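Local coordinates for dihydropteroate synthase (Anaplasma phagocytophilum, PDB 6UCZ), which catalyses the condensation of a hydroxymethyl-dihydropterin diphosphate with p-aminobenzoate to give dihydropteroate, a step of folate biosynthesis, at residues 29-35 against 269-275; 62-67 against 277-281; 178-182 against 226-230; 235-239 against 261-265. All coordinates share one frame; numbering follows the deposited sequence.

Interaction 1: residues 29-35 against 269-275; sequences TTKIVGI and QVDFLRV. With PMM (pterin-6-yl-methyl-monophosphate), chain C.
The guanidinium of R274 is sandwiched: I35 covers one face with CG1 and CD1, the latter 3.5 Å from R274 NH1, and the pterin ring of PMM covers the other, its N8 lying 3.3 Å from R274 CZ. At the edge, in the guanidinium plane, sits the phosphate, with R274 NH1 donating to PMM O3P at 3.2 Å and R274 NH2 weakly to the same oxygen. D71 forms a salt bridge with NE and D114 with NH2, so the group is gripped along several N-H directions and its rotation is fixed. R274 gets there with CG anti to the backbone N (chi1 -174°) and a chain extended from CG to NE. The F272 ring takes V33 CG2 at its edge, 3.8 Å from F272 CD2, while K31 runs alongside.

These residues belong to adjacent parallel strands, 31-37 and 272-275, the first and last in sequence, whose pairing closes the TIM barrel of this pterin-binding family. Five backbone bonds, from K31 N to D271 O through I35 N to V275 O, make the ladder. On the face away from the ligand, I32 CG2 meets V275 CG2 at 3.8 Å. Before the strands, T30 OG1 donates to V270 O at 2.7 Å.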
loop_
_atom_site.group_PDB
_atom_site.type_symbol
_atom_site.label_atom_id
_atom_site.label_comp_id
_atom_site.label_asym_id
_atom_site.label_seq_id
_atom_site.Cartn_x
_atom_site.Cartn_y
_atom_site.Cartn_z
ATOM N N THR A 29 -10.974 12.709 -4.875
ATOM C CA THR A 29 -11.267 11.974 -3.649
ATOM C C THR A 29 -10.084 11.154 -3.127
ATOM O O THR A 29 -10.302 10.213 -2.357
ATOM C CB THR A 29 -12.485 11.074 -3.858
ATOM O OG1 THR A 29 -12.524 10.635 -5.221
ATOM C CG2 THR A 29 -13.766 11.843 -3.529
ATOM N N THR A 30 -8.858 11.469 -3.538
ATOM C CA THR A 30 -7.696 10.651 -3.200
ATOM C C THR A 30 -7.449 10.651 -1.697
ATOM O O THR A 30 -7.433 11.708 -1.060
ATOM C CB THR A 30 -6.465 11.185 -3.937
ATOM O OG1 THR A 30 -6.703 11.135 -5.343
ATOM C CG2 THR A 30 -5.225 10.414 -3.587
ATOM N N LYS A 31 -7.291 9.454 -1.122
ATOM C CA LYS A 31 -7.039 9.319 0.303
ATOM C C LYS A 31 -5.548 9.161 0.588
ATOM O O LYS A 31 -4.827 8.517 -0.174
ATOM C CB LYS A 31 -7.812 8.124 0.874
ATOM C CG LYS A 31 -9.322 8.379 0.957
ATOM C CD LYS A 31 -10.032 7.202 1.614
ATOM C CE LYS A 31 -11.543 7.421 1.733
ATOM N NZ LYS A 31 -11.920 8.572 2.603
ATOM N N ILE A 32 -5.099 9.760 1.692
ATOM C CA ILE A 32 -3.712 9.687 2.132
ATOM C C ILE A 32 -3.559 8.498 3.072
ATOM O O ILE A 32 -4.185 8.456 4.140
ATOM C CB ILE A 32 -3.277 10.978 2.837
ATOM C CG1 ILE A 32 -3.463 12.192 1.920
ATOM C CG2 ILE A 32 -1.824 10.851 3.281
ATOM C CD1 ILE A 32 -3.206 13.509 2.612
ATOM N N VAL A 33 -2.711 7.549 2.689
ATOM C CA VAL A 33 -2.399 6.385 3.511
ATOM C C VAL A 33 -1.009 6.626 4.088
ATOM O O VAL A 33 0.007 6.471 3.396
ATOM C CB VAL A 33 -2.468 5.093 2.698
ATOM C CG1 VAL A 33 -2.148 3.878 3.568
ATOM C CG2 VAL A 33 -3.836 4.962 2.038
ATOM N N GLY A 34 -0.963 6.998 5.365
ATOM C CA GLY A 34 0.307 7.269 6.018
ATOM C C GLY A 34 0.997 5.982 6.443
ATOM O O GLY A 34 0.383 5.103 7.059
ATOM N N ILE A 35 2.290 5.893 6.146
ATOM C CA ILE A 35 3.070 4.691 6.420
ATOM C C ILE A 35 3.561 4.733 7.860
ATOM O O ILE A 35 4.200 5.702 8.289
ATOM C CB ILE A 35 4.246 4.569 5.437
ATOM C CG1 ILE A 35 3.742 4.375 4.009
ATOM C CG2 ILE A 35 5.202 3.438 5.855
ATOM C CD1 ILE A 35 4.835 4.589 2.949
ATOM N N GLN A 269 -6.981 10.520 -10.498
ATOM C CA GLN A 269 -8.016 9.959 -9.621
ATOM C C GLN A 269 -7.590 8.647 -8.970
ATOM O O GLN A 269 -8.433 7.789 -8.692
ATOM C CB GLN A 269 -9.352 9.766 -10.353
ATOM C CG GLN A 269 -9.918 11.044 -10.957
ATOM C CD GLN A 269 -10.011 12.169 -9.939
ATOM O OE1 GLN A 269 -9.415 13.232 -10.116
ATOM N NE2 GLN A 269 -10.755 11.935 -8.861
ATOM N N VAL A 270 -6.291 8.494 -8.694
ATOM C CA VAL A 270 -5.836 7.350 -7.914
ATOM C C VAL A 270 -6.461 7.434 -6.530
ATOM O O VAL A 270 -6.475 8.498 -5.902
ATOM C CB VAL A 270 -4.302 7.304 -7.852
ATOM C CG1 VAL A 270 -3.854 6.226 -6.856
ATOM C CG2 VAL A 270 -3.735 7.031 -9.250
ATOM N N ASP A 271 -7.013 6.312 -6.056
ATOM C CA ASP A 271 -7.886 6.384 -4.889
ATOM C C ASP A 271 -7.111 6.424 -3.581
ATOM O O ASP A 271 -7.583 7.021 -2.607
ATOM C CB ASP A 271 -8.866 5.213 -4.906
ATOM C CG ASP A 271 -9.622 5.113 -6.222
ATOM O OD1 ASP A 271 -8.986 4.755 -7.240
ATOM O OD2 ASP A 271 -10.844 5.383 -6.242
ATOM N N PHE A 272 -5.923 5.824 -3.541
ATOM C CA PHE A 272 -5.121 5.791 -2.324
ATOM C C PHE A 272 -3.667 6.048 -2.679
ATOM O O PHE A 272 -3.140 5.422 -3.605
ATOM C CB PHE A 272 -5.234 4.430 -1.610
ATOM C CG PHE A 272 -6.631 4.078 -1.167
ATOM C CD1 PHE A 272 -7.502 3.416 -2.016
ATOM C CD2 PHE A 272 -7.062 4.400 0.101
ATOM C CE1 PHE A 272 -8.780 3.090 -1.601
ATOM C CE2 PHE A 272 -8.338 4.079 0.524
ATOM C CZ PHE A 272 -9.200 3.427 -0.329
ATOM N N LEU A 273 -3.000 6.903 -1.902
ATOM C CA LEU A 273 -1.558 7.107 -2.025
ATOM C C LEU A 273 -0.900 6.699 -0.716
ATOM O O LEU A 273 -1.237 7.237 0.340
ATOM C CB LEU A 273 -1.220 8.565 -2.350
ATOM C CG LEU A 273 -1.734 9.107 -3.674
ATOM C CD1 LEU A 273 -1.293 10.565 -3.848
ATOM C CD2 LEU A 273 -1.201 8.228 -4.820
ATOM N N ARG A 274 0.033 5.749 -0.787
ATOM C CA ARG A 274 0.727 5.232 0.386
ATOM C C ARG A 274 2.058 5.964 0.499
ATOM O O ARG A 274 2.950 5.779 -0.343
ATOM C CB ARG A 274 0.902 3.715 0.250
ATOM C CG ARG A 274 1.478 3.025 1.462
ATOM C CD ARG A 274 1.662 1.494 1.225
ATOM N NE ARG A 274 2.266 0.890 2.409
ATOM C CZ ARG A 274 3.576 0.852 2.648
ATOM N NH1 ARG A 274 4.434 1.358 1.766
ATOM N NH2 ARG A 274 4.030 0.307 3.767
ATOM N N VAL A 275 2.185 6.821 1.514
ATOM C CA VAL A 275 3.232 7.834 1.539
ATOM C C VAL A 275 3.831 7.935 2.931
ATOM O O VAL A 275 3.182 7.624 3.938
ATOM C CB VAL A 275 2.694 9.224 1.101
ATOM C CG1 VAL A 275 2.263 9.191 -0.353
ATOM C CG2 VAL A 275 1.537 9.671 2.034
HETATM N N5 PMM C . 5.350 -0.855 -0.631
HETATM C C6 PMM C . 5.936 -1.310 0.482
HETATM C C7 PMM C . 5.200 -1.942 1.467
HETATM N N8 PMM C . 3.883 -2.165 1.396
HETATM N N1 PMM C . 1.945 -1.918 0.219
HETATM C C2 PMM C . 1.305 -1.501 -0.867
HETATM N N2 PMM C . -0.010 -1.714 -0.986
HETATM N N3 PMM C . 1.930 -0.864 -1.905
HETATM C C4 PMM C . 3.277 -0.589 -1.967
HETATM O O4 PMM C . 3.770 -0.035 -2.949
HETATM C C4A PMM C . 4.029 -1.039 -0.776
HETATM C C8A PMM C . 3.306 -1.705 0.279
HETATM C C9 PMM C . 7.433 -1.140 0.556
HETATM O O10 PMM C . 7.743 0.256 0.746
HETATM P PA PMM C . 8.311 0.836 2.146
HETATM O O1P PMM C . 8.704 2.287 1.822
HETATM O O2P PMM C . 9.598 0.087 2.464
HETATM O O3P PMM C . 7.273 0.717 3.212
HETATM O O HOH W 1 -10.653 6.967 -1.663
HETATM O O HOH W 2 -11.579 9.150 -7.113
#

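Interaction 2: residues 62-67 against 277-281; sequences LIEHGA and DVKLT
The backbone of 62-67 leaves its helix through H65 and G66 just where 277-281 enters one, bringing the CA atoms of H65 and K279 to 5.4 Å. V278 is the side chain that touches most across the contact. Its CG1 branch, anti to the backbone N (chi1 157°), is directed at the main chain of the opposite turn and lies 3.2 Å from H65 O and 3.4 Å from A67 N. The CG2 branch meets side chains instead: L62 reaches it with CD2 at 3.8 Å, the two chains crossing at about a right angle, and A67 CB also touches it. The H65 ring lies obliquely to K279, with H65 CD2 4.1 Å from K279 CB; H65 ND1 is hydrogen-bonded to D61 O in its own helix.

Helix 52-64 finishes in a Schellman motif with G66, at positive phi, as C-prime residue, A67 N bonding to L62 O and G66 N to I63 O. D277 is the N-cap of helix 278-290: its OD1 accepts from L280 N at 2.9 Å, approached from above the carboxylate plane. In this TIM barrel the contact thus joins the end of the first helix to the start of the last, on the outer side of strand 31-37, whose I32 also touches V278. T281 OG1 and T281 N reach D277 O from opposite faces of the carbonyl plane, the hydroxyl at 2.7 Å.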
loop_
_atom_site.group_PDB
_atom_site.type_symbol
_atom_site.label_atom_id
_atom_site.label_comp_id
_atom_site.label_asym_id
_atom_site.label_seq_id
_atom_site.Cartn_x
_atom_site.Cartn_y
_atom_site.Cartn_z
ATOM N N LEU A 62 0.943 11.506 12.268
ATOM C CA LEU A 62 0.324 11.256 10.968
ATOM C C LEU A 62 -1.132 11.697 10.965
ATOM O O LEU A 62 -1.615 12.280 9.989
ATOM C CB LEU A 62 0.429 9.775 10.611
ATOM C CG LEU A 62 1.821 9.171 10.389
ATOM C CD1 LEU A 62 1.708 7.657 10.248
ATOM C CD2 LEU A 62 2.491 9.765 9.172
ATOM N N ILE A 63 -1.844 11.418 12.058
ATOM C CA ILE A 63 -3.229 11.867 12.207
ATOM C C ILE A 63 -3.317 13.386 12.132
ATOM O O ILE A 63 -4.124 13.941 11.376
ATOM C CB ILE A 63 -3.807 11.340 13.534
ATOM C CG1 ILE A 63 -3.933 9.817 13.467
ATOM C CG2 ILE A 63 -5.124 12.008 13.861
ATOM C CD1 ILE A 63 -4.212 9.170 14.776
ATOM N N GLU A 64 -2.491 14.079 12.919
ATOM C CA GLU A 64 -2.615 15.531 13.016
ATOM C C GLU A 64 -2.258 16.218 11.696
ATOM O O GLU A 64 -2.711 17.342 11.437
ATOM C CB GLU A 64 -1.764 16.061 14.171
ATOM C CG GLU A 64 -1.925 17.562 14.409
ATOM C CD GLU A 64 -3.365 17.951 14.777
ATOM O OE1 GLU A 64 -4.095 17.104 15.344
ATOM O OE2 GLU A 64 -3.767 19.104 14.493
ATOM N N HIS A 65 -1.415 15.595 10.875
ATOM C CA HIS A 65 -1.036 16.180 9.596
ATOM C C HIS A 65 -1.949 15.771 8.457
ATOM O O HIS A 65 -1.629 16.067 7.303
ATOM C CB HIS A 65 0.412 15.842 9.241
ATOM C CG HIS A 65 1.410 16.599 10.055
ATOM N ND1 HIS A 65 2.029 16.070 11.167
ATOM C CD2 HIS A 65 1.881 17.861 9.928
ATOM C CE1 HIS A 65 2.846 16.969 11.682
ATOM N NE2 HIS A 65 2.775 18.065 10.949
ATOM N N GLY A 66 -3.043 15.074 8.738
ATOM C CA GLY A 66 -4.098 14.887 7.768
ATOM C C GLY A 66 -4.225 13.516 7.120
ATOM O O GLY A 66 -4.885 13.411 6.069
ATOM N N ALA A 67 -3.627 12.474 7.697
ATOM C CA ALA A 67 -3.779 11.137 7.137
ATOM C C ALA A 67 -5.240 10.713 7.172
ATOM O O ALA A 67 -5.964 10.988 8.134
ATOM C CB ALA A 67 -2.928 10.129 7.913
ATOM N N ASP A 277 5.416 11.101 3.887
ATOM C CA ASP A 277 5.166 12.486 4.292
ATOM C C ASP A 277 3.717 12.841 3.985
ATOM O O ASP A 277 3.364 13.157 2.842
ATOM C CB ASP A 277 6.120 13.456 3.611
ATOM C CG ASP A 277 6.027 14.838 4.199
ATOM O OD1 ASP A 277 4.907 15.267 4.542
ATOM O OD2 ASP A 277 7.075 15.495 4.351
ATOM N N VAL A 278 2.893 12.835 5.033
ATOM C CA VAL A 278 1.461 13.067 4.886
ATOM C C VAL A 278 1.162 14.546 4.630
ATOM O O VAL A 278 0.251 14.881 3.862
ATOM C CB VAL A 278 0.743 12.538 6.143
ATOM C CG1 VAL A 278 -0.591 13.214 6.338
ATOM C CG2 VAL A 278 0.615 10.993 6.060
ATOM N N LYS A 279 1.932 15.448 5.246
ATOM C CA LYS A 279 1.741 16.886 5.024
ATOM C C LYS A 279 1.949 17.261 3.557
ATOM O O LYS A 279 1.097 17.912 2.943
ATOM C CB LYS A 279 2.692 17.684 5.921
ATOM C CG LYS A 279 2.425 19.201 5.948
ATOM C CD LYS A 279 3.546 19.960 6.655
ATOM C CE LYS A 279 3.403 21.477 6.461
ATOM N NZ LYS A 279 4.559 22.253 7.009
ATOM N N LEU A 280 3.070 16.840 2.968
ATOM C CA LEU A 280 3.317 17.147 1.567
ATOM C C LEU A 280 2.260 16.524 0.666
ATOM O O LEU A 280 1.853 17.126 -0.338
ATOM C CB LEU A 280 4.706 16.664 1.158
ATOM C CG LEU A 280 5.887 17.493 1.642
ATOM C CD1 LEU A 280 7.184 16.877 1.115
ATOM C CD2 LEU A 280 5.739 18.953 1.194
ATOM N N THR A 281 1.810 15.311 0.996
ATOM C CA THR A 281 0.803 14.661 0.164
ATOM C C THR A 281 -0.522 15.408 0.226
ATOM O O THR A 281 -1.242 15.493 -0.775
ATOM C CB THR A 281 0.617 13.202 0.590
ATOM O OG1 THR A 281 1.891 12.552 0.617
ATOM C CG2 THR A 281 -0.255 12.469 -0.419
#

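Interaction 3: residues 178-182 against 226-230; sequences LNEII and KLKKL
K226 leaves its helix with CG anti to the backbone N (chi1 -173°) and stays extended to its end, which carries NZ across to N179 of helix 174-194. N179 meets it by turning CG to the side of its own backbone N (chi1 -71°), although its CB starts out facing away from the 226-230 segment. The two ends join in one hydrogen bond, K226 NZ to N179 OD1 at 2.9 Å, with the amine in the carbonyl plane and on a lone pair of the oxygen. A lysine and a neutral amide make this a charged hydrogen bond but not a salt bridge, and both residues are exposed at the surface.

Beneath it the aliphatic stem of K226 is used as well. L178 CD2 packs at 3.9 Å from K226 CD, the two side chains meeting at a slant, and I182 CD1 approaches K226 CG from nearly a right angle. I182 is the main apolar residue of the contact, and each of its branches has a different neighbour: I182 CG1 lies 3.9 Å from L227 CD1, as the two side chains slide past each other in opposite directions, while I182 CG2 lies 3.9 Å from L230 CD1. L227 and L230 also touch L185 and C186, one turn farther along helix 174-194, and L178 also touches I220 of helix 214-222. What results is packing of helix 174-194 against the short helix 224-228 and the turn after it, in the outer layer of a TIM barrel, an apolar strip with a polar link at its solvent edge.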
loop_
_atom_site.group_PDB
_atom_site.type_symbol
_atom_site.label_atom_id
_atom_site.label_comp_id
_atom_site.label_asym_id
_atom_site.label_seq_id
_atom_site.Cartn_x
_atom_site.Cartn_y
_atom_site.Cartn_z
ATOM N N LEU A 178 2.524 -4.127 -18.089
ATOM C CA LEU A 178 1.260 -3.631 -17.555
ATOM C C LEU A 178 0.140 -4.636 -17.788
ATOM O O LEU A 178 -0.708 -4.843 -16.914
ATOM C CB LEU A 178 0.912 -2.287 -18.194
ATOM C CG LEU A 178 -0.304 -1.532 -17.641
ATOM C CD1 LEU A 178 -0.319 -1.541 -16.129
ATOM C CD2 LEU A 178 -0.277 -0.102 -18.145
ATOM N N ASN A 179 0.126 -5.268 -18.966
ATOM C CA ASN A 179 -0.855 -6.310 -19.245
ATOM C C ASN A 179 -0.703 -7.485 -18.290
ATOM O O ASN A 179 -1.699 -8.076 -17.866
ATOM C CB ASN A 179 -0.734 -6.785 -20.688
ATOM C CG ASN A 179 -1.210 -5.749 -21.682
ATOM O OD1 ASN A 179 -1.962 -4.841 -21.334
ATOM N ND2 ASN A 179 -0.765 -5.876 -22.925
ATOM N N GLU A 180 0.539 -7.860 -17.968
ATOM C CA GLU A 180 0.766 -8.966 -17.039
ATOM C C GLU A 180 0.304 -8.614 -15.633
ATOM O O GLU A 180 -0.292 -9.452 -14.939
ATOM C CB GLU A 180 2.243 -9.359 -17.021
ATOM C CG GLU A 180 2.734 -10.098 -18.263
ATOM C CD GLU A 180 4.190 -10.512 -18.134
ATOM O OE1 GLU A 180 4.733 -10.420 -17.005
ATOM O OE2 GLU A 180 4.787 -10.930 -19.153
ATOM N N ILE A 181 0.591 -7.389 -15.185
ATOM C CA ILE A 181 0.147 -6.968 -13.859
ATOM C C ILE A 181 -1.368 -7.037 -13.772
ATOM O O ILE A 181 -1.927 -7.514 -12.779
ATOM C CB ILE A 181 0.654 -5.547 -13.545
ATOM C CG1 ILE A 181 2.168 -5.528 -13.328
ATOM C CG2 ILE A 181 -0.107 -4.940 -12.332
ATOM C CD1 ILE A 181 2.744 -4.119 -13.293
ATOM N N ILE A 182 -2.054 -6.578 -14.819
ATOM C CA ILE A 182 -3.512 -6.571 -14.814
ATOM C C ILE A 182 -4.059 -7.997 -14.764
ATOM O O ILE A 182 -4.997 -8.294 -14.009
ATOM C CB ILE A 182 -4.033 -5.788 -16.033
ATOM C CG1 ILE A 182 -3.865 -4.277 -15.793
ATOM C CG2 ILE A 182 -5.467 -6.179 -16.376
ATOM C CD1 ILE A 182 -4.034 -3.447 -17.025
ATOM N N LYS A 226 -4.866 3.144 -17.119
ATOM C CA LYS A 226 -5.232 1.847 -17.683
ATOM C C LYS A 226 -5.594 0.840 -16.593
ATOM O O LYS A 226 -6.503 0.023 -16.775
ATOM C CB LYS A 226 -4.111 1.307 -18.569
ATOM C CG LYS A 226 -4.518 0.040 -19.314
ATOM C CD LYS A 226 -3.455 -0.429 -20.294
ATOM C CE LYS A 226 -3.813 -1.788 -20.885
ATOM N NZ LYS A 226 -2.909 -2.155 -22.010
ATOM N N LEU A 227 -4.903 0.877 -15.458
ATOM C CA LEU A 227 -5.324 0.043 -14.336
ATOM C C LEU A 227 -6.649 0.538 -13.758
ATOM O O LEU A 227 -7.506 -0.265 -13.370
ATOM C CB LEU A 227 -4.241 0.031 -13.261
ATOM C CG LEU A 227 -4.465 -0.897 -12.064
ATOM C CD1 LEU A 227 -4.672 -2.346 -12.497
ATOM C CD2 LEU A 227 -3.296 -0.769 -11.104
ATOM N N LYS A 228 -6.830 1.861 -13.692
ATOM C CA LYS A 228 -8.071 2.434 -13.182
ATOM C C LYS A 228 -9.269 2.042 -14.040
ATOM O O LYS A 228 -10.387 1.929 -13.525
ATOM C CB LYS A 228 -7.957 3.958 -13.136
ATOM C CG LYS A 228 -7.097 4.501 -12.010
ATOM C CD LYS A 228 -7.908 4.636 -10.748
ATOM C CE LYS A 228 -9.136 5.499 -10.986
ATOM N NZ LYS A 228 -10.011 5.462 -9.800
ATOM N N LYS A 229 -9.061 1.836 -15.348
ATOM C CA LYS A 229 -10.154 1.500 -16.255
ATOM C C LYS A 229 -10.776 0.150 -15.941
ATOM O O LYS A 229 -11.820 -0.181 -16.510
ATOM C CB LYS A 229 -9.674 1.516 -17.708
ATOM N N LEU A 230 -10.161 -0.635 -15.057
ATOM C CA LEU A 230 -10.753 -1.897 -14.636
ATOM C C LEU A 230 -11.992 -1.683 -13.776
ATOM O O LEU A 230 -12.792 -2.614 -13.621
ATOM C CB LEU A 230 -9.715 -2.719 -13.880
ATOM C CG LEU A 230 -8.645 -3.385 -14.739
ATOM C CD1 LEU A 230 -7.682 -4.166 -13.869
ATOM C CD2 LEU A 230 -9.295 -4.296 -15.756
#

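Interaction 4: residues 235-239 against 261-265; sequences CVGHS and LSTFL. With PMM (pterin-6-yl-methyl-monophosphate), chain C.
H238 and L265 approach from opposite directions, and the meeting is a CH-pi contact: L265 CD1 stands over the imidazole face, 3.8 Å from the ring centroid and only 13° off its normal. The same methyl also touches V236 CG1 at 3.7 Å, so it meets a strand residue and the ring at once, from directions roughly at right angles. L261 comes differently, sliding past H238 antiparallel to it, with L261 CD2 3.6 Å from H238 CD2. The ring is set by a chi1 of 60°, which places CG between the backbone N and the carbonyl carbon and turns NE2 toward helix 255-267. There S262 OG lies at the ring edge, in its plane, hydrogen-bonded to H238 NE2 at 2.8 Å; S262 OG also bonds to T258 O.

This joins strand 235-236 to the helix of its beta-alpha-beta unit. On the other side of the loop, the carbonyl oxygen of G237 lies 3.3 Å from PMM O4, and K241 NZ donates to that oxygen. L265 CD1 over the face and S262 OG at the edge together restrict the tilt and turn of a buried imidazole whose NE2 is paired with the serine hydroxyl.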
loop_
_atom_site.group_PDB
_atom_site.type_symbol
_atom_site.label_atom_id
_atom_site.label_comp_id
_atom_site.label_asym_id
_atom_site.label_seq_id
_atom_site.Cartn_x
_atom_site.Cartn_y
_atom_site.Cartn_z
ATOM N N CYS A 235 -4.601 1.767 -5.428
ATOM C CA CYS A 235 -3.626 2.279 -4.478
ATOM C C CYS A 235 -2.250 2.307 -5.139
ATOM O O CYS A 235 -1.860 1.352 -5.820
ATOM C CB CYS A 235 -3.577 1.408 -3.217
ATOM S SG CYS A 235 -2.327 1.878 -2.003
ATOM N N VAL A 236 -1.503 3.391 -4.935
ATOM C CA VAL A 236 -0.144 3.470 -5.458
ATOM C C VAL A 236 0.816 3.785 -4.319
ATOM O O VAL A 236 0.599 4.738 -3.560
ATOM C CB VAL A 236 -0.019 4.520 -6.578
ATOM C CG1 VAL A 236 1.451 4.711 -6.963
ATOM C CG2 VAL A 236 -0.853 4.095 -7.771
ATOM N N GLY A 237 1.891 2.998 -4.218
ATOM C CA GLY A 237 2.932 3.231 -3.232
ATOM C C GLY A 237 4.256 3.607 -3.868
ATOM O O GLY A 237 5.135 2.762 -4.085
ATOM N N HIS A 238 4.394 4.892 -4.198
ATOM C CA HIS A 238 5.581 5.417 -4.862
ATOM C C HIS A 238 6.566 6.058 -3.897
ATOM O O HIS A 238 7.689 6.371 -4.303
ATOM C CB HIS A 238 5.165 6.459 -5.913
ATOM C CG HIS A 238 4.412 7.625 -5.334
ATOM N ND1 HIS A 238 3.238 7.475 -4.623
ATOM C CD2 HIS A 238 4.667 8.955 -5.360
ATOM C CE1 HIS A 238 2.806 8.661 -4.230
ATOM N NE2 HIS A 238 3.652 9.578 -4.670
ATOM N N SER A 239 6.169 6.253 -2.640
ATOM C CA SER A 239 6.874 7.159 -1.741
ATOM C C SER A 239 8.297 6.699 -1.455
ATOM O O SER A 239 8.506 5.607 -0.930
ATOM C CB SER A 239 6.080 7.302 -0.444
ATOM O OG SER A 239 6.698 8.239 0.404
ATOM N N LEU A 261 5.141 13.679 -7.897
ATOM C CA LEU A 261 4.394 12.596 -8.525
ATOM C C LEU A 261 3.025 12.416 -7.876
ATOM O O LEU A 261 2.038 12.132 -8.567
ATOM C CB LEU A 261 5.214 11.299 -8.472
ATOM C CG LEU A 261 4.536 10.032 -8.986
ATOM C CD1 LEU A 261 4.030 10.198 -10.431
ATOM C CD2 LEU A 261 5.506 8.880 -8.871
ATOM N N SER A 262 2.941 12.595 -6.550
ATOM C CA SER A 262 1.648 12.510 -5.873
ATOM C C SER A 262 0.612 13.418 -6.534
ATOM O O SER A 262 -0.548 13.024 -6.706
ATOM C CB SER A 262 1.797 12.881 -4.399
ATOM O OG SER A 262 2.541 11.907 -3.704
ATOM N N THR A 263 1.014 14.638 -6.913
ATOM C CA THR A 263 0.083 15.550 -7.574
ATOM C C THR A 263 -0.452 14.943 -8.861
ATOM O O THR A 263 -1.663 14.966 -9.114
ATOM C CB THR A 263 0.759 16.889 -7.877
ATOM O OG1 THR A 263 1.271 17.464 -6.672
ATOM C CG2 THR A 263 -0.253 17.851 -8.494
ATOM N N PHE A 264 0.439 14.373 -9.679
ATOM C CA PHE A 264 0.022 13.744 -10.930
ATOM C C PHE A 264 -0.923 12.574 -10.666
ATOM O O PHE A 264 -1.958 12.425 -11.329
ATOM C CB PHE A 264 1.249 13.252 -11.696
ATOM C CG PHE A 264 0.919 12.330 -12.834
ATOM C CD1 PHE A 264 0.630 12.856 -14.093
ATOM C CD2 PHE A 264 0.901 10.953 -12.661
ATOM C CE1 PHE A 264 0.319 12.019 -15.160
ATOM C CE2 PHE A 264 0.593 10.104 -13.726
ATOM C CZ PHE A 264 0.302 10.637 -14.969
ATOM N N LEU A 265 -0.554 11.707 -9.728
ATOM C CA LEU A 265 -1.390 10.548 -9.422
ATOM C C LEU A 265 -2.766 10.980 -8.917
ATOM O O LEU A 265 -3.788 10.405 -9.305
ATOM C CB LEU A 265 -0.691 9.668 -8.390
ATOM C CG LEU A 265 0.606 9.004 -8.838
ATOM C CD1 LEU A 265 1.224 8.296 -7.644
ATOM C CD2 LEU A 265 0.341 8.028 -9.979
HETATM N N5 PMM C . 5.350 -0.855 -0.631
HETATM C C6 PMM C . 5.936 -1.310 0.482
HETATM C C7 PMM C . 5.200 -1.942 1.467
HETATM N N8 PMM C . 3.883 -2.165 1.396
HETATM N N1 PMM C . 1.945 -1.918 0.219
HETATM C C2 PMM C . 1.305 -1.501 -0.867
HETATM N N2 PMM C . -0.010 -1.714 -0.986
HETATM N N3 PMM C . 1.930 -0.864 -1.905
HETATM C C4 PMM C . 3.277 -0.589 -1.967
HETATM O O4 PMM C . 3.770 -0.035 -2.949
HETATM C C4A PMM C . 4.029 -1.039 -0.776
HETATM C C8A PMM C . 3.306 -1.705 0.279
HETATM C C9 PMM C . 7.433 -1.140 0.556
HETATM O O10 PMM C . 7.743 0.256 0.746
HETATM P PA PMM C . 8.311 0.836 2.146
HETATM O O1P PMM C . 8.704 2.287 1.822
HETATM O O2P PMM C . 9.598 0.087 2.464
HETATM O O3P PMM C . 7.273 0.717 3.212
#

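How the interactions relate
All four contacts belong to one TIM barrel. Interactions 1 and 4 are closest, with centres about 8 Å apart: strands 272-275 and 235-236 are neighbours in the sheet, and both contacts touch PMM. Interaction 2 is centred about 11 Å from the centre of interaction 1, where helices 52-64 and 278-290, which follow the paired strands, meet outside them. Interaction 3 is more remote, its centre about 18 Å from that of interaction 1 and about 29 Å from that of interaction 2, yet K228 forms a salt bridge with D271. Along the chain, interactions 3 and 4 follow in series inside the loop closed by interaction 1; interactions 1 and 2 alternate. Pairing of the first and last strands closes the barrel.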